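Local coordinates for beta-N-acetylglucosaminidase-like protein Glycoside hydrolase family 20 (Flavobacterium johnsoniae, PDB 6YHH), which probably removes N-acetylglucosamine from the ends of chitin-derived oligosaccharides, as a family 20 beta-N-acetylhexosaminidase of bacterial chitin breakdown, at residues Ala74-Asn79 and Ile103-Thr108; Ala591-Trp596 and Glu629-Leu634; Lys290-Leu295 and Thr346-Gln351. All coordinates share one frame; numbering follows the deposited sequence.

Contact 1 (Ala74-Asn79 and Ile103-Thr108)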
loop_
_atom_site.group_PDB
_atom_site.type_symbol
_atom_site.label_atom_id
_atom_site.label_comp_id
_atom_site.label_asym_id
_atom_site.label_seq_id
_atom_site.Cartn_x
_atom_site.Cartn_y
_atom_site.Cartn_z
ATOM N N ALA A 74 2.343 13.096 -33.611
ATOM C CA ALA A 74 2.978 12.381 -32.513
ATOM C C ALA A 74 3.669 11.090 -32.925
ATOM O O ALA A 74 3.189 10.362 -33.836
ATOM C CB ALA A 74 1.911 12.062 -31.475
ATOM N N GLU A 75 4.740 10.733 -32.227
ATOM C CA GLU A 75 5.477 9.487 -32.486
ATOM C C GLU A 75 4.656 8.239 -32.230
ATOM O O GLU A 75 4.924 7.222 -32.837
ATOM C CB GLU A 75 6.808 9.452 -31.757
ATOM C CG GLU A 75 7.850 10.362 -32.372
ATOM C CD GLU A 75 9.042 10.613 -31.470
ATOM O OE1 GLU A 75 9.006 10.211 -30.237
ATOM O OE2 GLU A 75 10.031 11.213 -31.992
ATOM N N LEU A 76 3.720 8.312 -31.295
ATOM C CA LEU A 76 2.784 7.196 -31.015
ATOM C C LEU A 76 1.397 7.587 -31.396
ATOM O O LEU A 76 0.792 8.530 -30.836
ATOM C CB LEU A 76 2.830 6.726 -29.508
ATOM C CG LEU A 76 1.787 5.636 -29.164
ATOM C CD1 LEU A 76 1.962 4.296 -29.867
ATOM C CD2 LEU A 76 1.839 5.436 -27.662
ATOM N N GLN A 77 0.850 6.859 -32.370
ATOM C CA GLN A 77 -0.542 7.051 -32.871
ATOM C C GLN A 77 -1.362 5.867 -32.502
ATOM O O GLN A 77 -0.915 4.735 -32.721
ATOM C CB GLN A 77 -0.549 7.114 -34.405
ATOM C CG GLN A 77 0.193 8.292 -34.941
ATOM C CD GLN A 77 -0.557 9.589 -34.680
ATOM O OE1 GLN A 77 -1.814 9.630 -34.658
ATOM N NE2 GLN A 77 0.232 10.684 -34.451
ATOM N N ILE A 78 -2.518 6.145 -31.929
ATOM C CA ILE A 78 -3.445 5.177 -31.496
ATOM C C ILE A 78 -4.773 5.460 -32.212
ATOM O O ILE A 78 -5.404 6.472 -31.966
ATOM C CB ILE A 78 -3.657 5.256 -29.978
ATOM C CG1 ILE A 78 -2.323 5.153 -29.211
ATOM C CG2 ILE A 78 -4.645 4.216 -29.549
ATOM C CD1 ILE A 78 -2.528 5.460 -27.764
ATOM N N ASN A 79 -5.182 4.500 -33.053
ATOM C CA ASN A 79 -6.407 4.633 -33.869
ATOM C C ASN A 79 -7.389 3.540 -33.420
ATOM O O ASN A 79 -7.024 2.349 -33.410
ATOM C CB ASN A 79 -6.135 4.398 -35.332
ATOM C CG ASN A 79 -5.018 5.252 -35.898
ATOM O OD1 ASN A 79 -4.011 4.740 -36.457
ATOM N ND2 ASN A 79 -5.176 6.560 -35.781
ATOM N N ILE A 103 5.312 4.839 -34.102
ATOM C CA ILE A 103 4.638 3.638 -33.540
ATOM C C ILE A 103 3.136 3.809 -33.711
ATOM O O ILE A 103 2.600 4.867 -33.440
ATOM C CB ILE A 103 4.948 3.442 -32.029
ATOM C CG1 ILE A 103 6.442 3.407 -31.759
ATOM C CG2 ILE A 103 4.235 2.201 -31.448
ATOM C CD1 ILE A 103 6.839 3.428 -30.305
ATOM N N THR A 104 2.432 2.747 -34.193
ATOM C CA THR A 104 1.024 2.829 -34.381
ATOM C C THR A 104 0.309 1.641 -33.738
ATOM O O THR A 104 0.714 0.496 -33.915
ATOM C CB THR A 104 0.697 2.829 -35.919
ATOM O OG1 THR A 104 1.437 3.880 -36.526
ATOM C CG2 THR A 104 -0.782 3.202 -36.134
ATOM N N ILE A 105 -0.711 1.935 -32.978
ATOM C CA ILE A 105 -1.642 0.967 -32.492
ATOM C C ILE A 105 -2.923 1.150 -33.205
ATOM O O ILE A 105 -3.523 2.218 -33.160
ATOM C CB ILE A 105 -1.857 1.116 -30.926
ATOM C CG1 ILE A 105 -0.574 0.736 -30.212
ATOM C CG2 ILE A 105 -2.998 0.241 -30.430
ATOM C CD1 ILE A 105 -0.613 1.014 -28.707
ATOM N N ASN A 106 -3.373 0.107 -33.863
ATOM C CA ASN A 106 -4.654 0.108 -34.553
ATOM C C ASN A 106 -5.523 -0.924 -33.891
ATOM O O ASN A 106 -5.088 -2.045 -33.735
ATOM C CB ASN A 106 -4.427 -0.310 -36.009
ATOM C CG ASN A 106 -3.830 0.800 -36.869
ATOM O OD1 ASN A 106 -2.887 0.600 -37.605
ATOM N ND2 ASN A 106 -4.378 1.925 -36.769
ATOM N N ALA A 107 -6.744 -0.574 -33.543
ATOM C CA ALA A 107 -7.645 -1.510 -32.941
ATOM C C ALA A 107 -9.051 -1.271 -33.300
ATOM O O ALA A 107 -9.475 -0.164 -33.502
ATOM C CB ALA A 107 -7.511 -1.523 -31.417
ATOM N N THR A 108 -9.818 -2.344 -33.365
ATOM C CA THR A 108 -11.245 -2.187 -33.574
ATOM C C THR A 108 -11.884 -1.212 -32.600
ATOM O O THR A 108 -12.722 -0.380 -32.959
ATOM C CB THR A 108 -11.962 -3.524 -33.482
ATOM O OG1 THR A 108 -11.433 -4.403 -34.455
ATOM C CG2 THR A 108 -13.417 -3.370 -33.655
#

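Contact 2 (Ala591-Trp596 and Glu629-Leu634)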
loop_
_atom_site.group_PDB
_atom_site.type_symbol
_atom_site.label_atom_id
_atom_site.label_comp_id
_atom_site.label_asym_id
_atom_site.label_seq_id
_atom_site.Cartn_x
_atom_site.Cartn_y
_atom_site.Cartn_z
ATOM N N ALA A 591 28.109 -25.093 -4.100
ATOM C CA ALA A 591 27.914 -23.707 -3.761
ATOM C C ALA A 591 26.609 -23.530 -2.930
ATOM O O ALA A 591 26.571 -22.687 -2.021
ATOM C CB ALA A 591 27.848 -22.825 -4.984
ATOM N N PHE A 592 25.606 -24.345 -3.228
ATOM C CA PHE A 592 24.306 -24.228 -2.486
ATOM C C PHE A 592 24.483 -24.725 -1.092
ATOM O O PHE A 592 23.996 -24.125 -0.148
ATOM C CB PHE A 592 23.200 -25.040 -3.191
ATOM C CG PHE A 592 22.683 -24.362 -4.415
ATOM C CD1 PHE A 592 21.654 -23.370 -4.341
ATOM C CD2 PHE A 592 23.193 -24.681 -5.661
ATOM C CE1 PHE A 592 21.165 -22.779 -5.522
ATOM C CE2 PHE A 592 22.743 -24.069 -6.798
ATOM C CZ PHE A 592 21.742 -23.098 -6.741
ATOM N N PHE A 593 25.229 -25.812 -0.932
ATOM C CA PHE A 593 25.484 -26.311 0.416
ATOM C C PHE A 593 26.256 -25.325 1.268
ATOM O O PHE A 593 25.911 -25.084 2.457
ATOM C CB PHE A 593 26.250 -27.641 0.363
ATOM C CG PHE A 593 25.542 -28.722 -0.384
ATOM C CD1 PHE A 593 24.141 -28.866 -0.318
ATOM C CD2 PHE A 593 26.250 -29.679 -1.065
ATOM C CE1 PHE A 593 23.500 -29.855 -1.031
ATOM C CE2 PHE A 593 25.599 -30.672 -1.769
ATOM C CZ PHE A 593 24.244 -30.763 -1.745
ATOM N N ASN A 594 27.305 -24.703 0.723
ATOM C CA ASN A 594 28.022 -23.707 1.479
ATOM C C ASN A 594 27.082 -22.510 1.806
ATOM O O ASN A 594 27.111 -21.950 2.935
ATOM C CB ASN A 594 29.239 -23.234 0.723
ATOM C CG ASN A 594 30.306 -24.275 0.671
ATOM O OD1 ASN A 594 30.902 -24.559 -0.402
ATOM N ND2 ASN A 594 30.575 -24.824 1.743
ATOM N N LYS A 595 26.230 -22.136 0.871
ATOM C CA LYS A 595 25.304 -21.051 1.105
ATOM C C LYS A 595 24.335 -21.374 2.244
ATOM O O LYS A 595 24.123 -20.503 3.150
ATOM C CB LYS A 595 24.468 -20.745 -0.167
ATOM C CG LYS A 595 23.516 -19.590 0.057
ATOM C CD LYS A 595 22.738 -19.205 -1.202
ATOM C CE LYS A 595 21.897 -17.943 -0.936
ATOM N NZ LYS A 595 21.282 -17.483 -2.220
ATOM N N TRP A 596 23.767 -22.573 2.237
ATOM C CA TRP A 596 22.789 -22.939 3.276
ATOM C C TRP A 596 23.393 -23.041 4.668
ATOM O O TRP A 596 22.751 -22.804 5.699
ATOM C CB TRP A 596 22.050 -24.172 2.864
ATOM C CG TRP A 596 21.279 -23.920 1.551
ATOM C CD1 TRP A 596 20.704 -22.751 1.089
ATOM C CD2 TRP A 596 20.957 -24.913 0.583
ATOM N NE1 TRP A 596 20.082 -22.967 -0.121
ATOM C CE2 TRP A 596 20.197 -24.290 -0.433
ATOM C CE3 TRP A 596 21.171 -26.262 0.510
ATOM C CZ2 TRP A 596 19.714 -25.004 -1.548
ATOM C CZ3 TRP A 596 20.726 -26.954 -0.573
ATOM C CH2 TRP A 596 19.997 -26.312 -1.595
ATOM N N GLU A 629 27.052 -32.724 5.335
ATOM C CA GLU A 629 27.390 -34.137 5.006
ATOM C C GLU A 629 27.518 -34.347 3.478
ATOM O O GLU A 629 28.473 -35.036 2.939
ATOM C CB GLU A 629 26.414 -35.114 5.641
ATOM C CG GLU A 629 26.847 -36.596 5.550
ATOM C CD GLU A 629 28.088 -36.857 6.406
ATOM O OE1 GLU A 629 28.181 -36.303 7.518
ATOM O OE2 GLU A 629 28.959 -37.636 5.948
ATOM N N LEU A 630 26.604 -33.734 2.719
ATOM C CA LEU A 630 26.659 -33.834 1.302
ATOM C C LEU A 630 27.910 -33.169 0.718
ATOM O O LEU A 630 28.390 -33.606 -0.359
ATOM C CB LEU A 630 25.408 -33.254 0.647
ATOM C CG LEU A 630 24.173 -34.124 0.928
ATOM C CD1 LEU A 630 22.858 -33.431 0.557
ATOM C CD2 LEU A 630 24.224 -35.441 0.191
ATOM N N LEU A 631 28.436 -32.120 1.338
ATOM C CA LEU A 631 29.752 -31.617 0.901
ATOM C C LEU A 631 30.812 -32.751 0.991
ATOM O O LEU A 631 31.679 -32.891 0.107
ATOM C CB LEU A 631 30.199 -30.422 1.741
ATOM C CG LEU A 631 29.433 -29.118 1.391
ATOM C CD1 LEU A 631 29.752 -28.120 2.449
ATOM C CD2 LEU A 631 29.885 -28.593 0.040
ATOM N N LEU A 632 30.738 -33.546 2.040
ATOM C CA LEU A 632 31.719 -34.648 2.166
ATOM C C LEU A 632 31.417 -35.736 1.170
ATOM O O LEU A 632 32.332 -36.308 0.555
ATOM C CB LEU A 632 31.711 -35.216 3.568
ATOM C CG LEU A 632 32.087 -34.244 4.663
ATOM C CD1 LEU A 632 31.679 -34.845 5.970
ATOM C CD2 LEU A 632 33.572 -33.913 4.650
ATOM N N VAL A 633 30.158 -36.029 0.953
ATOM C CA VAL A 633 29.733 -36.996 -0.056
ATOM C C VAL A 633 30.276 -36.610 -1.448
ATOM O O VAL A 633 30.911 -37.432 -2.114
ATOM C CB VAL A 633 28.219 -37.131 -0.126
ATOM C CG1 VAL A 633 27.784 -37.967 -1.297
ATOM C CG2 VAL A 633 27.624 -37.757 1.125
ATOM N N LEU A 634 30.077 -35.356 -1.866
ATOM C CA LEU A 634 30.543 -34.887 -3.177
ATOM C C LEU A 634 32.066 -35.054 -3.353
ATOM O O LEU A 634 32.513 -35.252 -4.467
ATOM C CB LEU A 634 30.159 -33.426 -3.475
ATOM C CG LEU A 634 28.673 -33.054 -3.777
ATOM C CD1 LEU A 634 28.489 -31.549 -3.969
ATOM C CD2 LEU A 634 28.015 -33.746 -4.947
#

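Contact 3 (Lys290-Leu295 and Thr346-Gln351)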
loop_
_atom_site.group_PDB
_atom_site.type_symbol
_atom_site.label_atom_id
_atom_site.label_comp_id
_atom_site.label_asym_id
_atom_site.label_seq_id
_atom_site.Cartn_x
_atom_site.Cartn_y
_atom_site.Cartn_z
ATOM N N LYS A 290 -40.282 -16.423 2.799
ATOM C CA LYS A 290 -39.529 -15.280 3.213
ATOM C C LYS A 290 -38.113 -15.307 2.660
ATOM O O LYS A 290 -37.555 -14.237 2.333
ATOM C CB LYS A 290 -39.526 -15.137 4.765
ATOM C CG LYS A 290 -39.118 -13.731 5.202
ATOM C CD LYS A 290 -39.179 -13.542 6.737
ATOM C CE LYS A 290 -38.987 -12.033 7.044
ATOM N NZ LYS A 290 -38.898 -11.659 8.465
ATOM N N THR A 291 -37.575 -16.486 2.438
ATOM C CA THR A 291 -36.226 -16.583 1.798
ATOM C C THR A 291 -36.236 -15.875 0.423
ATOM O O THR A 291 -35.361 -15.067 0.126
ATOM C CB THR A 291 -35.853 -18.066 1.601
ATOM O OG1 THR A 291 -35.843 -18.736 2.866
ATOM C CG2 THR A 291 -34.567 -18.229 0.888
ATOM N N TYR A 292 -37.253 -16.148 -0.415
ATOM C CA TYR A 292 -37.367 -15.546 -1.731
ATOM C C TYR A 292 -37.688 -14.068 -1.655
ATOM O O TYR A 292 -37.145 -13.276 -2.442
ATOM C CB TYR A 292 -38.381 -16.352 -2.566
ATOM C CG TYR A 292 -37.976 -17.798 -2.721
ATOM C CD1 TYR A 292 -36.948 -18.161 -3.571
ATOM C CD2 TYR A 292 -38.603 -18.797 -1.973
ATOM C CE1 TYR A 292 -36.557 -19.471 -3.682
ATOM C CE2 TYR A 292 -38.201 -20.114 -2.051
ATOM C CZ TYR A 292 -37.209 -20.460 -2.928
ATOM O OH TYR A 292 -36.841 -21.800 -3.062
ATOM N N LYS A 293 -38.534 -13.662 -0.717
ATOM C CA LYS A 293 -38.839 -12.261 -0.481
ATOM C C LYS A 293 -37.585 -11.454 -0.170
ATOM O O LYS A 293 -37.355 -10.399 -0.799
ATOM C CB LYS A 293 -39.879 -12.105 0.613
ATOM C CG LYS A 293 -40.273 -10.644 0.835
ATOM C CD LYS A 293 -41.393 -10.441 1.833
ATOM C CE LYS A 293 -41.657 -8.945 2.063
ATOM N N ILE A 294 -36.779 -11.924 0.788
ATOM C CA ILE A 294 -35.603 -11.207 1.189
ATOM C C ILE A 294 -34.593 -11.171 0.027
ATOM O O ILE A 294 -33.997 -10.141 -0.268
ATOM C CB ILE A 294 -34.963 -11.845 2.441
ATOM C CG1 ILE A 294 -35.888 -11.471 3.657
ATOM C CG2 ILE A 294 -33.591 -11.264 2.683
ATOM C CD1 ILE A 294 -35.589 -12.254 4.874
ATOM N N LEU A 295 -34.383 -12.313 -0.625
ATOM C CA LEU A 295 -33.474 -12.336 -1.754
ATOM C C LEU A 295 -33.926 -11.392 -2.898
ATOM O O LEU A 295 -33.135 -10.679 -3.468
ATOM C CB LEU A 295 -33.226 -13.753 -2.276
ATOM C CG LEU A 295 -32.438 -14.677 -1.306
ATOM C CD1 LEU A 295 -32.409 -16.126 -1.714
ATOM C CD2 LEU A 295 -31.046 -14.104 -1.211
ATOM N N THR A 346 -31.467 -26.675 -7.375
ATOM C CA THR A 346 -31.677 -26.138 -8.723
ATOM C C THR A 346 -33.052 -25.463 -8.802
ATOM O O THR A 346 -33.196 -24.409 -9.408
ATOM C CB THR A 346 -31.606 -27.284 -9.732
ATOM O OG1 THR A 346 -30.240 -27.803 -9.771
ATOM C CG2 THR A 346 -31.991 -26.762 -11.162
ATOM N N TYR A 347 -34.076 -26.084 -8.201
ATOM C CA TYR A 347 -35.381 -25.379 -8.090
ATOM C C TYR A 347 -35.281 -23.980 -7.442
ATOM O O TYR A 347 -35.790 -22.981 -7.954
ATOM C CB TYR A 347 -36.320 -26.233 -7.294
ATOM C CG TYR A 347 -37.641 -25.576 -7.017
ATOM C CD1 TYR A 347 -37.805 -24.794 -5.944
ATOM C CD2 TYR A 347 -38.733 -25.756 -7.887
ATOM C CE1 TYR A 347 -38.988 -24.121 -5.712
ATOM C CE2 TYR A 347 -39.944 -25.104 -7.648
ATOM C CZ TYR A 347 -40.052 -24.292 -6.561
ATOM O OH TYR A 347 -41.235 -23.602 -6.233
ATOM N N PHE A 348 -34.578 -23.943 -6.301
ATOM C CA PHE A 348 -34.294 -22.698 -5.569
ATOM C C PHE A 348 -33.601 -21.700 -6.485
ATOM O O PHE A 348 -34.026 -20.585 -6.601
ATOM C CB PHE A 348 -33.410 -23.044 -4.341
ATOM C CG PHE A 348 -32.783 -21.864 -3.711
ATOM C CD1 PHE A 348 -33.491 -21.031 -2.839
ATOM C CD2 PHE A 348 -31.463 -21.526 -4.023
ATOM C CE1 PHE A 348 -32.888 -19.896 -2.264
ATOM C CE2 PHE A 348 -30.854 -20.402 -3.440
ATOM C CZ PHE A 348 -31.574 -19.593 -2.571
ATOM N N THR A 349 -32.538 -22.122 -7.140
ATOM C CA THR A 349 -31.801 -21.324 -8.099
ATOM C C THR A 349 -32.669 -20.755 -9.232
ATOM O O THR A 349 -32.609 -19.556 -9.569
ATOM C CB THR A 349 -30.637 -22.135 -8.714
ATOM O OG1 THR A 349 -29.761 -22.554 -7.648
ATOM C CG2 THR A 349 -29.887 -21.339 -9.744
ATOM N N MET A 350 -33.578 -21.601 -9.735
ATOM C CA MET A 350 -34.477 -21.172 -10.823
ATOM C C MET A 350 -35.581 -20.252 -10.350
ATOM O O MET A 350 -36.136 -19.508 -11.209
ATOM C CB MET A 350 -35.036 -22.390 -11.596
ATOM C CG MET A 350 -33.954 -23.036 -12.483
ATOM S SD MET A 350 -33.152 -21.910 -13.630
ATOM C CE MET A 350 -34.670 -21.247 -14.367
ATOM N N GLN A 351 -35.843 -20.198 -9.039
ATOM C CA GLN A 351 -36.706 -19.165 -8.482
ATOM C C GLN A 351 -36.020 -17.771 -8.509
ATOM O O GLN A 351 -36.657 -16.724 -8.560
ATOM C CB GLN A 351 -37.232 -19.476 -7.071
ATOM C CG GLN A 351 -37.899 -20.784 -6.890
ATOM C CD GLN A 351 -38.860 -21.100 -7.987
ATOM O OE1 GLN A 351 -38.655 -22.055 -8.788
ATOM N NE2 GLN A 351 -39.883 -20.314 -8.061
#

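Contact 1 (Ala74-Asn79 and Ile103-Thr108)
Q77 and I105 lie in neighbouring parallel strands, 76-80 and 102-107, of the mixed sheet in the domain that precedes the catalytic barrel of this family 20 enzyme. The backbone bonding is regular: I103 N gives to E75 O (2.7 Å), Q77 N to I103 O, I105 N to Q77 O (2.8 Å), N79 N to I105 O and A107 N to N79 O. L76 and I78 turn their backbone bonds the other way, to strand 31-35, which makes 76-80 an interior strand. The apolar face carries L76, I78, I103 and I105, with helix 110-123 packed over it through L117 and L120. L76 sends CG away from its own amide nitrogen (chi1 176°), which brings methyl CD1 against I103 CG2 at a tight 3.5 Å, while I78 CG2 rests 4.4 Å from I105 CB. The other face is polar. Q77 bends back so that NE2 binds A74 O at 3.0 Å within its own segment, while OE1 is hydrogen-bonded to N32 ND2, so both ends of the amide are held. Further along, the amides of N79 and N106 run side by side with planes 19° apart, and N106 ND2 makes a weak, bent bond to N79 OD1 (2.9 Å), an oxygen that also lies 3.6 Å from T104 CG2.

Contact 2 (Ala591-Trp596 and Glu629-Leu634)
F593 on one helix and L630, L631 and L634 on the next form an apolar helix-helix contact in the C-terminal helical part of the chain. L630 comes over a face of the phenyl ring: its CB sits 3.9 Å from the F593 ring centroid, 28° off the normal, in a CH-pi contact, and L630 CD1 reaches F593 CZ at 3.8 Å. The other two leucines arrive at the rim. L634 CD1 is 3.7 Å from F593 CE2, and L631 CD2 lies in the ring plane while L631 CG meets F593 CB at 3.7 Å. Helices 583-607 and 617-634 follow one another in the chain and run back antiparallel as an alpha hairpin, their axes 9.8 Å apart here and at 156°. F593 CG stands anti to the carbonyl carbon (chi1 -59°), and the ring is thereby laid against the other helix, where S627 also touches it. An alanine here would remove the whole ring and would probably open a gap between the helices, with L630 and L634 losing the surface they pack on. At the exposed margin N594 leans over L631, its ND2 3.5 Å from L631 CD1. On another side of the same helix W596 meets F570 edge-to-face, and K595 NZ makes a salt bridge with D566.

Contact 3 (Lys290-Leu295 and Thr346-Gln351)
Y292 and F348 make up most of the tight side of this contact, with T291 and L295 completing it. The two aromatic rings meet obliquely, planes at 46° and centroids 5.6 Å apart, and Y292 CE1 touches F348 CD1 at 3.5 Å. The phenol oxygen reaches further: Y292 OH lies at the edge of the F348 ring, 3.4 Å from CD1, and is held there by a hydrogen bond to P286 O. F348 is swung toward the other helix because its CG is anti to the backbone N (chi1 166°). The ring then receives L295 CD1 on CZ at 3.7 Å and, at its edge, T291 CG2 on CE1 at 3.9 Å. T291 OG1 is meanwhile hydrogen-bonded to D285 O, consistent with the methyl facing the ring. Helices 289-302 and 341-358 belong to the outer layer of the TIM barrel; the second makes the beta-alpha-beta crossover between parallel strands 310-312 and 362-366, and the first leads into 310-312. Their segments run at 39° with axes 11.4 Å apart, a spacing spanned by the large side chains. F348 also packs on V233 and P234. The side toward solvent is thinner. Partly exposed Q351 adds aliphatic carbon, its CB 3.5 Å from Y292 CE1, before its chain bends away. Y347, likewise partly exposed, barely joins in: Y292 OH approaches its ring edge at CE1, 4.1 Å away, while the ring meets H336.

How the contacts relate
The three contacts stand far apart. Contact 1 joins two strands of the leading domain's sheet, contact 3 packs two outer helices of the catalytic barrel, and contact 2 lies between the arms of a helical hairpin near the C-terminus. Centre to centre, contact 1 is 55 Å from contact 2 and 50 Å from contact 3; contacts 2 and 3 are 64 Å apart, on opposite sides of the chain's centre. Even the nearest atoms of contacts 1 and 3 are about 34 Å apart. None lies at E317, the predicted proton donor. Contact 3 is tied to it most plainly through the fold: E317 follows strand 310-312, which comes between helices 289-302 and 341-358 in the chain.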